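Protein LigF (PDB 4XT0) cleaves beta-aryl ether bonds in lignin stereospecifically, as a glutathione-binding enzyme of the glutathione S-transferase superfamily. Local coordinates at residues 6-11 and 58-63; 17-22 and 69-74; 21-26 and 193-198; 52-57 and 143-148. All blocks are in the same frame, centred on the assembly; numbering follows the deposited sequence.

Interaction 1. Residues 6-11 and 58-63; sequences LKLYSF and PALWHD. With GSH (glutathione), chain B.
With CG of Leu-60 swung opposite its backbone N (chi1 180°), the isobutyl end reaches over strand 6-10, whereas Lys-7 places CG opposite its carbonyl carbon (chi1 -59°) and runs alongside the indole of Trp-61. Leu-60 CD1 touches Leu-6 CD2 at 3.8 Å and lies 4.1 Å from Leu-8 CD1. Leu-6 CD2 also packs on His-62 CB, 3.7 Å away. Shortened to an alanine, Leu-60 would probably leave a gap between Leu-6, Leu-8 and the Ile-73 and Tyr-76 side chains of helix 70-80, which cover the same face. On the other face, Lys-7 CG comes within 4.1 Å of Trp-61 CE3, both chains pointing the same way, and NZ continues to a salt bridge with Glu-32. Tyr-9 turns its ring edge to Trp-61, Tyr-9 CE1 lying 3.9 Å from Trp-61 CB, and Ala-59 O lies in the ring plane as well. Two antiparallel hydrogen-bonded pairs, Lys-7 with Trp-61 and Tyr-9 with Ala-59, join the strands through four backbone bonds; the bond from Trp-61 N to Lys-7 O measures 2.8 Å. At the ligand end Pro-58 follows a cis peptide bond, and its CD stands 3.7 Å from glutathione O11. An antiparallel strand entered through a cis-proline beside the bound thiol compound is a hallmark of the thioredoxin fold.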
# COMPACT_ATOMS: atom_id res chain seq x y z
N LEU A 6 -1.50 25.27 9.06
CA LEU A 6 -1.33 23.82 9.10
C LEU A 6 -2.01 23.28 10.34
O LEU A 6 -1.73 23.75 11.45
CB LEU A 6 0.14 23.42 9.11
CG LEU A 6 0.96 23.10 7.87
CD1 LEU A 6 2.37 22.70 8.31
CD2 LEU A 6 0.31 22.00 7.03
N LYS A 7 -2.87 22.29 10.16
CA LYS A 7 -3.52 21.60 11.27
C LYS A 7 -3.46 20.09 11.04
O LYS A 7 -3.69 19.63 9.92
CB LYS A 7 -4.98 22.04 11.43
CG LYS A 7 -5.14 23.54 11.67
CD LYS A 7 -6.61 23.93 11.75
CE LYS A 7 -6.77 25.45 11.74
NZ LYS A 7 -5.94 26.09 12.82
N LEU A 8 -3.14 19.33 12.09
CA LEU A 8 -3.20 17.87 12.01
C LEU A 8 -4.27 17.32 12.96
O LEU A 8 -4.24 17.58 14.16
CB LEU A 8 -1.85 17.22 12.34
CG LEU A 8 -1.87 15.70 12.11
CD1 LEU A 8 -1.86 15.39 10.60
CD2 LEU A 8 -0.74 14.97 12.82
N TYR A 9 -5.18 16.54 12.41
CA TYR A 9 -6.23 15.86 13.16
C TYR A 9 -5.83 14.41 13.34
O TYR A 9 -5.67 13.69 12.35
CB TYR A 9 -7.56 15.95 12.41
CG TYR A 9 -8.04 17.37 12.25
CD1 TYR A 9 -7.67 18.13 11.15
CD2 TYR A 9 -8.86 17.95 13.22
CE1 TYR A 9 -8.11 19.44 11.02
CE2 TYR A 9 -9.30 19.24 13.09
CZ TYR A 9 -8.93 19.98 11.99
OH TYR A 9 -9.36 21.27 11.86
N SER A 10 -5.64 13.96 14.58
CA SER A 10 -5.12 12.60 14.78
C SER A 10 -5.35 12.07 16.19
O SER A 10 -5.85 12.80 17.06
CB SER A 10 -3.62 12.54 14.47
OG SER A 10 -2.85 12.86 15.63
N PHE A 11 -4.97 10.81 16.43
CA PHE A 11 -5.10 10.20 17.76
C PHE A 11 -3.86 10.43 18.63
O PHE A 11 -3.76 9.86 19.71
CB PHE A 11 -5.35 8.69 17.66
CG PHE A 11 -6.72 8.30 17.16
CD1 PHE A 11 -7.78 9.20 17.19
CD2 PHE A 11 -6.95 7.02 16.68
CE1 PHE A 11 -9.04 8.83 16.73
CE2 PHE A 11 -8.20 6.64 16.22
CZ PHE A 11 -9.26 7.55 16.24
N PRO A 58 -5.10 9.78 10.35
CA PRO A 58 -4.94 11.24 10.41
C PRO A 58 -5.46 11.97 9.19
O PRO A 58 -5.68 11.40 8.11
CB PRO A 58 -3.42 11.40 10.51
CG PRO A 58 -2.90 10.27 9.70
CD PRO A 58 -3.81 9.12 10.09
N ALA A 59 -5.66 13.27 9.37
CA ALA A 59 -6.04 14.14 8.27
C ALA A 59 -5.27 15.45 8.44
O ALA A 59 -5.21 15.99 9.55
CB ALA A 59 -7.57 14.37 8.26
N LEU A 60 -4.64 15.92 7.37
CA LEU A 60 -3.92 17.21 7.43
C LEU A 60 -4.72 18.29 6.74
O LEU A 60 -5.17 18.11 5.61
CB LEU A 60 -2.55 17.12 6.76
CG LEU A 60 -1.75 18.45 6.78
CD1 LEU A 60 -1.02 18.57 8.12
CD2 LEU A 60 -0.77 18.55 5.61
N TRP A 61 -4.88 19.42 7.42
CA TRP A 61 -5.54 20.59 6.84
C TRP A 61 -4.47 21.63 6.53
O TRP A 61 -3.69 22.01 7.42
CB TRP A 61 -6.59 21.13 7.82
CG TRP A 61 -7.48 22.23 7.33
CD1 TRP A 61 -8.75 22.09 6.83
CD2 TRP A 61 -7.21 23.64 7.35
NE1 TRP A 61 -9.27 23.33 6.53
CE2 TRP A 61 -8.35 24.29 6.84
CE3 TRP A 61 -6.12 24.42 7.75
CZ2 TRP A 61 -8.43 25.69 6.71
CZ3 TRP A 61 -6.20 25.80 7.63
CH2 TRP A 61 -7.34 26.42 7.10
N HIS A 62 -4.40 22.07 5.28
CA HIS A 62 -3.37 23.04 4.90
C HIS A 62 -3.99 24.09 3.99
O HIS A 62 -4.28 23.82 2.83
CB HIS A 62 -2.17 22.34 4.24
CG HIS A 62 -1.11 23.28 3.77
ND1 HIS A 62 -0.30 23.00 2.69
CD2 HIS A 62 -0.73 24.50 4.22
CE1 HIS A 62 0.53 24.01 2.49
NE2 HIS A 62 0.29 24.94 3.41
N ASP A 63 -4.24 25.26 4.57
CA ASP A 63 -4.83 26.39 3.86
C ASP A 63 -6.16 26.04 3.21
O ASP A 63 -6.46 26.49 2.11
CB ASP A 63 -3.87 26.90 2.79
CG ASP A 63 -2.77 27.76 3.37
OD1 ASP A 63 -3.02 28.46 4.37
OD2 ASP A 63 -1.64 27.74 2.82
N1 GSH B . -4.93 4.05 5.27
CA1 GSH B . -5.21 5.01 6.35
C1 GSH B . -3.98 5.82 6.74
O11 GSH B . -4.10 6.98 7.09
O12 GSH B . -2.75 5.28 6.71
CB1 GSH B . -5.71 4.21 7.58
CG1 GSH B . -6.16 5.21 8.64
CD1 GSH B . -6.55 4.47 9.91
OE1 GSH B . -6.64 3.26 9.91
N2 GSH B . -6.78 5.18 11.03
CA2 GSH B . -7.17 4.49 12.28
C2 GSH B . -8.55 4.95 12.69
O2 GSH B . -8.95 6.04 12.32
CB2 GSH B . -6.19 4.89 13.40
SG2 GSH B . -4.54 4.16 13.16
N3 GSH B . -9.34 4.18 13.49
CA3 GSH B . -10.66 4.68 13.90
C3 GSH B . -11.82 3.97 13.24
O31 GSH B . -12.92 4.07 13.74
O32 GSH B . -11.66 3.25 12.11

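Interaction 2. Residues 17-22 and 69-74; sequences SLKPLA and ESTVIC. With GSH (glutathione), chain B.
Pro-20 and Ile-73 form the close-packed side of this contact: Pro-20 CB sits 3.6 Å from Ile-73 CG2 between two helix segments that run nearly parallel (9°). Next to them Cys-74 SG nestles against the backbone of helix 15-26, 3.4 Å from Lys-19 C, where the chain kinks because Pro-20 has no N-H to offer the preceding turn. The other side is polar and holds water. There the extended chain of Lys-19 passes along Ser-70 and brings NZ within 3.2 Å of Ser-70 OG in a hydrogen bond, while its bond to Thr-71 OG1 is weak. A water accepting from Lys-19 NZ at 2.8 Å donates in turn to Thr-71 OG1, and Asp-107 takes both the ammonium and the threonine hydroxyl as partners. A leucine in place of Lys-19 would probably leave Asp-107 without its salt-bridge mate and Ser-70 OG without this donor. Ser-70 turns OG between its backbone N and carbonyl carbon (chi1 57°), from where it donates to glutathione O12 at 2.7 Å. Its backbone N donates to glutathione O11 at 2.8 Å. Glu-69, at the N-cap of helix 70-80, accepts from glutathione N1 at 2.7 Å (OE1), and Lys-104 of the second subunit pairs with the same carboxylate. The alpha-carboxylate of the gamma-glutamyl residue thus meets a helix N terminus and a serine hydroxyl backed by an ammonium group, which would be expected to stabilise its negative charge.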
# COMPACT_ATOMS: atom_id res chain seq x y z
N SER A 17 -1.41 7.72 13.01
CA SER A 17 -1.31 9.13 13.42
C SER A 17 0.14 9.57 13.66
O SER A 17 0.49 10.72 13.42
CB SER A 17 -2.13 9.37 14.69
OG SER A 17 -3.53 9.29 14.44
N LEU A 18 0.97 8.68 14.19
CA LEU A 18 2.34 9.06 14.51
C LEU A 18 3.14 9.53 13.28
O LEU A 18 3.99 10.40 13.40
CB LEU A 18 3.07 7.89 15.21
CG LEU A 18 4.51 8.17 15.68
CD1 LEU A 18 4.85 7.42 16.97
CD2 LEU A 18 5.54 7.83 14.60
N LYS A 19 2.86 8.96 12.10
CA LYS A 19 3.67 9.23 10.91
C LYS A 19 3.70 10.73 10.58
O LYS A 19 4.78 11.32 10.60
CB LYS A 19 3.19 8.40 9.71
CG LYS A 19 3.08 6.87 9.95
CD LYS A 19 2.73 6.15 8.63
CE LYS A 19 2.24 4.70 8.81
NZ LYS A 19 1.67 4.16 7.53
N PRO A 20 2.53 11.36 10.30
CA PRO A 20 2.69 12.81 10.02
C PRO A 20 3.02 13.66 11.24
O PRO A 20 3.59 14.76 11.09
CB PRO A 20 1.31 13.21 9.44
CG PRO A 20 0.34 12.23 10.03
CD PRO A 20 1.12 10.92 10.20
N LEU A 21 2.70 13.18 12.43
CA LEU A 21 3.01 13.92 13.64
C LEU A 21 4.53 14.01 13.80
O LEU A 21 5.08 15.10 14.02
CB LEU A 21 2.35 13.25 14.85
CG LEU A 21 2.11 14.04 16.14
CD1 LEU A 21 1.23 15.25 15.89
CD2 LEU A 21 1.49 13.13 17.22
N ALA A 22 5.22 12.87 13.67
CA ALA A 22 6.68 12.85 13.76
C ALA A 22 7.31 13.68 12.62
O ALA A 22 8.28 14.41 12.83
CB ALA A 22 7.19 11.40 13.72
N GLU A 69 -4.55 9.86 4.31
CA GLU A 69 -3.62 8.72 4.22
C GLU A 69 -2.27 9.08 4.86
O GLU A 69 -1.54 9.89 4.32
CB GLU A 69 -3.41 8.25 2.77
CG GLU A 69 -4.68 7.72 2.12
CD GLU A 69 -5.20 6.47 2.81
OE1 GLU A 69 -4.40 5.52 3.03
OE2 GLU A 69 -6.39 6.44 3.15
N SER A 70 -1.96 8.47 6.01
CA SER A 70 -0.75 8.81 6.77
C SER A 70 0.52 8.91 5.91
O SER A 70 1.23 9.91 5.97
CB SER A 70 -0.55 7.80 7.91
OG SER A 70 -0.49 6.47 7.42
N THR A 71 0.78 7.90 5.08
CA THR A 71 1.99 7.90 4.26
C THR A 71 2.00 9.06 3.25
O THR A 71 3.04 9.66 3.00
CB THR A 71 2.14 6.57 3.49
OG1 THR A 71 2.22 5.49 4.43
CG2 THR A 71 3.41 6.57 2.58
N VAL A 72 0.84 9.37 2.68
CA VAL A 72 0.71 10.43 1.69
C VAL A 72 0.96 11.82 2.31
O VAL A 72 1.58 12.69 1.71
CB VAL A 72 -0.69 10.36 1.02
CG1 VAL A 72 -0.98 11.59 0.13
CG2 VAL A 72 -0.83 9.04 0.20
N ILE A 73 0.45 12.01 3.52
CA ILE A 73 0.64 13.26 4.22
C ILE A 73 2.13 13.53 4.43
O ILE A 73 2.58 14.66 4.26
CB ILE A 73 -0.09 13.26 5.59
CG1 ILE A 73 -1.61 13.11 5.42
CG2 ILE A 73 0.21 14.57 6.33
CD1 ILE A 73 -2.34 12.73 6.75
N CYS A 74 2.89 12.51 4.82
CA CYS A 74 4.33 12.71 5.05
C CYS A 74 5.02 13.11 3.75
O CYS A 74 5.81 14.05 3.74
CB CYS A 74 4.99 11.44 5.63
SG CYS A 74 4.27 10.88 7.21
N1 GSH B . -4.93 4.05 5.27
CA1 GSH B . -5.21 5.01 6.35
C1 GSH B . -3.98 5.82 6.74
O11 GSH B . -4.10 6.98 7.09
O12 GSH B . -2.75 5.28 6.71
CB1 GSH B . -5.71 4.21 7.58
CG1 GSH B . -6.16 5.21 8.64
CD1 GSH B . -6.55 4.47 9.91
OE1 GSH B . -6.64 3.26 9.91
N2 GSH B . -6.78 5.18 11.03
CA2 GSH B . -7.17 4.49 12.28
C2 GSH B . -8.55 4.95 12.69
O2 GSH B . -8.95 6.04 12.32
CB2 GSH B . -6.19 4.89 13.40
SG2 GSH B . -4.54 4.16 13.16
N3 GSH B . -9.34 4.18 13.49
CA3 GSH B . -10.66 4.68 13.90
C3 GSH B . -11.82 3.97 13.24
O31 GSH B . -12.92 4.07 13.74
O32 GSH B . -11.66 3.25 12.11
O HOH W 1 3.80 3.83 5.78

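Interaction 3. Residues 21-26 and 193-198; sequences LATLYE and YSLADI
The seam between the thioredoxin-like domain and the helical C-terminal domain of the GST fold runs through Glu-26, Thr-23 and Ala-22 on one side and Tyr-193, Leu-195 and Ile-198 on the other. Ser-194 and Asp-197 form a capping box that starts helix 195-204, the N-capping box well known at this helix in the GST superfamily. Ser-194 OG accepts from Ala-196 N at 3.0 Å, and Asp-197 OD2 receives Ser-194 N at 2.9 Å on its anti lone pair. One turn into that helix, Ile-198 faces helix 15-26, its CG2 4.1 Å from Ala-22 CB. Thr-23 crosses Leu-195 and Ile-198 at about a right angle: its OG1 lies 3.8 Å from Leu-195 CD2 and 3.9 Å from Ile-198 CD1, the hydroxyl being already bonded to Lys-19 O. At the polar end Glu-26 bends at chi2 (-81°) and meets Tyr-193 from the opposite direction, with carboxylate and ring planes 52° apart. Arg-236 forms a salt bridge with Glu-26 OE2 and a cation-pi contact with the Tyr-193 ring, while Asn-86 bonds OE1. Across the seam itself, Tyr-193 OH donates a weak hydrogen bond to Glu-26 OE2 at 2.9 Å.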
# COMPACT_ATOMS: atom_id res chain seq x y z
N LEU A 21 2.70 13.18 12.43
CA LEU A 21 3.01 13.92 13.64
C LEU A 21 4.53 14.01 13.80
O LEU A 21 5.08 15.10 14.02
CB LEU A 21 2.35 13.25 14.85
CG LEU A 21 2.11 14.04 16.14
CD1 LEU A 21 1.23 15.25 15.89
CD2 LEU A 21 1.49 13.13 17.22
N ALA A 22 5.22 12.87 13.67
CA ALA A 22 6.68 12.85 13.76
C ALA A 22 7.31 13.68 12.62
O ALA A 22 8.28 14.41 12.83
CB ALA A 22 7.19 11.40 13.72
N THR A 23 6.75 13.58 11.42
CA THR A 23 7.25 14.34 10.27
C THR A 23 7.19 15.85 10.55
O THR A 23 8.15 16.56 10.31
CB THR A 23 6.45 13.99 9.00
OG1 THR A 23 6.58 12.58 8.75
CG2 THR A 23 6.96 14.77 7.76
N LEU A 24 6.07 16.32 11.10
CA LEU A 24 5.89 17.74 11.41
C LEU A 24 6.92 18.23 12.43
O LEU A 24 7.52 19.30 12.25
CB LEU A 24 4.46 17.99 11.94
CG LEU A 24 3.35 17.87 10.87
CD1 LEU A 24 1.99 17.60 11.53
CD2 LEU A 24 3.32 19.13 9.99
N TYR A 25 7.14 17.46 13.48
CA TYR A 25 8.11 17.85 14.51
C TYR A 25 9.54 17.75 13.99
O TYR A 25 10.38 18.55 14.34
CB TYR A 25 7.98 16.98 15.76
CG TYR A 25 6.85 17.37 16.67
CD1 TYR A 25 6.99 18.42 17.57
CD2 TYR A 25 5.64 16.68 16.64
CE1 TYR A 25 5.95 18.78 18.42
CE2 TYR A 25 4.59 17.03 17.47
CZ TYR A 25 4.75 18.08 18.36
OH TYR A 25 3.72 18.43 19.20
N GLU A 26 9.82 16.75 13.16
CA GLU A 26 11.19 16.61 12.64
C GLU A 26 11.53 17.77 11.71
O GLU A 26 12.69 18.18 11.63
CB GLU A 26 11.36 15.28 11.90
CG GLU A 26 11.37 14.06 12.81
CD GLU A 26 12.72 13.80 13.49
OE1 GLU A 26 13.65 14.63 13.36
OE2 GLU A 26 12.83 12.76 14.18
N TYR A 193 18.31 8.43 8.38
CA TYR A 193 16.94 8.56 8.86
C TYR A 193 16.00 9.13 7.81
O TYR A 193 16.30 10.17 7.21
CB TYR A 193 16.95 9.45 10.09
CG TYR A 193 15.64 9.64 10.82
CD1 TYR A 193 15.09 8.63 11.58
CD2 TYR A 193 15.00 10.88 10.79
CE1 TYR A 193 13.92 8.82 12.30
CE2 TYR A 193 13.82 11.09 11.51
CZ TYR A 193 13.29 10.05 12.26
OH TYR A 193 12.15 10.24 13.00
N SER A 194 14.86 8.47 7.60
CA SER A 194 13.94 8.87 6.55
C SER A 194 12.52 8.53 6.94
O SER A 194 12.28 7.98 8.03
CB SER A 194 14.31 8.19 5.22
OG SER A 194 13.87 6.82 5.21
N LEU A 195 11.58 8.87 6.06
CA LEU A 195 10.18 8.46 6.20
C LEU A 195 10.04 6.93 6.37
O LEU A 195 9.10 6.48 7.01
CB LEU A 195 9.35 8.90 4.98
CG LEU A 195 9.23 10.41 4.72
CD1 LEU A 195 8.29 10.66 3.54
CD2 LEU A 195 8.78 11.17 5.98
N ALA A 196 10.97 6.14 5.82
CA ALA A 196 10.96 4.69 6.06
C ALA A 196 11.02 4.38 7.55
O ALA A 196 10.24 3.55 8.05
CB ALA A 196 12.13 3.99 5.36
N ASP A 197 11.97 5.00 8.24
CA ASP A 197 12.10 4.78 9.68
C ASP A 197 10.85 5.24 10.43
O ASP A 197 10.34 4.53 11.28
CB ASP A 197 13.36 5.47 10.23
CG ASP A 197 14.61 5.01 9.49
OD1 ASP A 197 15.08 3.87 9.76
OD2 ASP A 197 15.11 5.78 8.63
N ILE A 198 10.35 6.43 10.08
CA ILE A 198 9.19 7.00 10.75
C ILE A 198 7.94 6.10 10.59
O ILE A 198 7.25 5.78 11.57
CB ILE A 198 8.89 8.44 10.21
CG1 ILE A 198 9.90 9.44 10.77
CG2 ILE A 198 7.47 8.87 10.55
CD1 ILE A 198 9.83 10.81 10.06

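Interaction 4. Residues 52-57 and 143-148. With GSH (glutathione), chain B.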
# COMPACT_ATOMS: atom_id res chain seq x y z
N ASN A 52 -12.81 14.97 7.01
CA ASN A 52 -12.51 13.73 6.29
C ASN A 52 -13.73 12.81 6.27
O ASN A 52 -14.04 12.15 7.27
CB ASN A 52 -11.31 13.02 6.94
CG ASN A 52 -11.01 11.68 6.30
OD1 ASN A 52 -11.47 11.39 5.19
ND2 ASN A 52 -10.24 10.86 7.00
N PRO A 53 -14.42 12.74 5.13
CA PRO A 53 -15.65 11.93 5.05
C PRO A 53 -15.41 10.44 5.31
O PRO A 53 -16.37 9.72 5.58
CB PRO A 53 -16.13 12.18 3.62
CG PRO A 53 -15.52 13.50 3.24
CD PRO A 53 -14.17 13.48 3.88
N ARG A 54 -14.17 9.97 5.25
CA ARG A 54 -13.87 8.57 5.53
C ARG A 54 -14.05 8.26 7.03
O ARG A 54 -14.24 7.11 7.42
CB ARG A 54 -12.45 8.21 5.09
CG ARG A 54 -12.18 8.35 3.60
CD ARG A 54 -12.57 7.10 2.83
NE ARG A 54 -11.79 5.93 3.23
CZ ARG A 54 -11.96 4.71 2.71
NH1 ARG A 54 -12.88 4.51 1.77
NH2 ARG A 54 -11.21 3.70 3.12
N GLY A 55 -13.99 9.29 7.86
CA GLY A 55 -14.16 9.11 9.29
C GLY A 55 -13.00 8.41 9.97
O GLY A 55 -13.17 7.63 10.93
N GLN A 56 -11.79 8.68 9.47
CA GLN A 56 -10.58 8.13 10.06
C GLN A 56 -9.49 9.18 10.18
O GLN A 56 -9.52 10.21 9.51
CB GLN A 56 -10.08 6.93 9.26
CG GLN A 56 -10.87 5.65 9.53
CD GLN A 56 -10.23 4.41 8.95
OE1 GLN A 56 -9.82 4.38 7.78
NE2 GLN A 56 -10.12 3.36 9.76
N VAL A 57 -8.54 8.91 11.07
CA VAL A 57 -7.40 9.78 11.26
C VAL A 57 -6.17 9.05 10.70
O VAL A 57 -6.19 7.82 10.60
CB VAL A 57 -7.20 10.16 12.75
CG1 VAL A 57 -8.40 10.95 13.28
CG2 VAL A 57 -6.93 8.91 13.61
N VAL A 143 -20.41 4.91 10.90
CA VAL A 143 -19.15 4.37 10.40
C VAL A 143 -19.29 4.01 8.92
O VAL A 143 -19.79 2.93 8.59
CB VAL A 143 -18.70 3.13 11.20
CG1 VAL A 143 -17.33 2.65 10.74
CG2 VAL A 143 -18.69 3.44 12.70
N PRO A 144 -18.86 4.92 8.03
CA PRO A 144 -19.05 4.77 6.57
C PRO A 144 -18.37 3.52 5.99
O PRO A 144 -18.89 2.91 5.06
CB PRO A 144 -18.40 6.04 6.00
CG PRO A 144 -18.41 7.03 7.14
CD PRO A 144 -18.23 6.21 8.38
N ILE A 145 -17.24 3.15 6.57
CA ILE A 145 -16.34 2.14 6.02
C ILE A 145 -16.70 0.72 6.46
O ILE A 145 -16.68 0.42 7.66
CB ILE A 145 -14.88 2.44 6.43
CG1 ILE A 145 -14.70 3.92 6.79
CG2 ILE A 145 -13.92 2.00 5.34
CD1 ILE A 145 -15.04 4.28 8.24
N PRO A 146 -17.01 -0.15 5.49
CA PRO A 146 -17.54 -1.50 5.75
C PRO A 146 -16.55 -2.39 6.48
O PRO A 146 -16.91 -3.06 7.46
CB PRO A 146 -17.83 -2.04 4.35
CG PRO A 146 -17.91 -0.83 3.47
CD PRO A 146 -16.95 0.14 4.05
N GLU A 147 -15.32 -2.41 6.00
CA GLU A 147 -14.25 -3.19 6.61
C GLU A 147 -14.05 -2.78 8.09
O GLU A 147 -13.66 -3.60 8.92
CB GLU A 147 -12.94 -3.03 5.82
CG GLU A 147 -12.88 -3.80 4.47
CD GLU A 147 -13.75 -3.18 3.37
OE1 GLU A 147 -14.03 -1.96 3.44
OE2 GLU A 147 -14.14 -3.90 2.42
N GLN A 148 -14.34 -1.51 8.40
CA GLN A 148 -14.20 -0.99 9.76
C GLN A 148 -15.43 -1.30 10.61
O GLN A 148 -15.32 -1.43 11.83
CB GLN A 148 -13.95 0.53 9.74
CG GLN A 148 -12.70 0.95 8.96
CD GLN A 148 -11.44 0.30 9.49
OE1 GLN A 148 -10.67 -0.29 8.74
NE2 GLN A 148 -11.22 0.41 10.81
N1 GSH B . -4.93 4.05 5.27
CA1 GSH B . -5.21 5.01 6.35
C1 GSH B . -3.98 5.82 6.74
O11 GSH B . -4.10 6.98 7.09
O12 GSH B . -2.75 5.28 6.71
CB1 GSH B . -5.71 4.21 7.58
CG1 GSH B . -6.16 5.21 8.64
CD1 GSH B . -6.55 4.47 9.91
OE1 GSH B . -6.64 3.26 9.91
N2 GSH B . -6.78 5.18 11.03
CA2 GSH B . -7.17 4.49 12.28
C2 GSH B . -8.55 4.95 12.69
O2 GSH B . -8.95 6.04 12.32
CB2 GSH B . -6.19 4.89 13.40
SG2 GSH B . -4.54 4.16 13.16
N3 GSH B . -9.34 4.18 13.49
CA3 GSH B . -10.66 4.68 13.90
C3 GSH B . -11.82 3.97 13.24
O31 GSH B . -12.92 4.07 13.74
O32 GSH B . -11.66 3.25 12.11
O HOH W 2 -8.05 0.96 8.57
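Gln-56 and Gln-148 cross at about a right angle, their amide planes 47° apart and their NE2 atoms 3.3 Å from each other. Two donors cannot bond, and both turn instead to the glycyl carboxylate of glutathione: Gln-56 NE2 gives O32 a 2.8 Å bond, Gln-148 NE2 a weak one of 3.2 Å. Gln-56 reaches O32 with its chain extended beyond CG, whereas Gln-148 folds back at chi2 (-57°). A water donates to Gln-148 OE1 at 2.9 Å and also to glutathione OE1. Segment 52-57 is the loop leading to the cis-proline of the thioredoxin fold, where Val-57 pairs its backbone with the cysteinyl unit: Val-57 O accepts from glutathione N2 at 2.7 Å and Val-57 N donates to glutathione O2 at 3.2 Å. Upstream, a type I turn from Asn-52 to Gly-55 is braced by an Asx turn, Asn-52 OD1 taking Arg-54 N from above its carbonyl plane. Asn-52 ND2 in turn donates to Gln-56 O. Arg-54 and Ile-145 also cross at about a right angle, Ile-145 CG2 lying over one face of the guanidinium, 3.9 Å from NH2. Beside them Pro-144 CG rests 3.7 Å from Pro-53 O.

From the N terminus, strand 6-10 opens interaction 1, which closes when strand 59-62 returns beside it. Helix 15-26 begins inside that loop and serves twice: interaction 2 closes it onto helix 70-80, and interaction 3, starting from the overlapping stretch 21-26, closes much later at 193-198; both cross interaction 1. Segment 52-57 also lies inside the loop of interaction 1, yet its partner 143-148 comes far downstream, so interaction 4 crosses interactions 1 and 2 and nests within interaction 3. Interactions 1 and 2 lie within the thioredoxin-like domain, tying its strands and helices together; 3 and 4 join it to the helical domain at sites about 25 Å apart (centres). Interactions 1, 2 and 4 all touch glutathione.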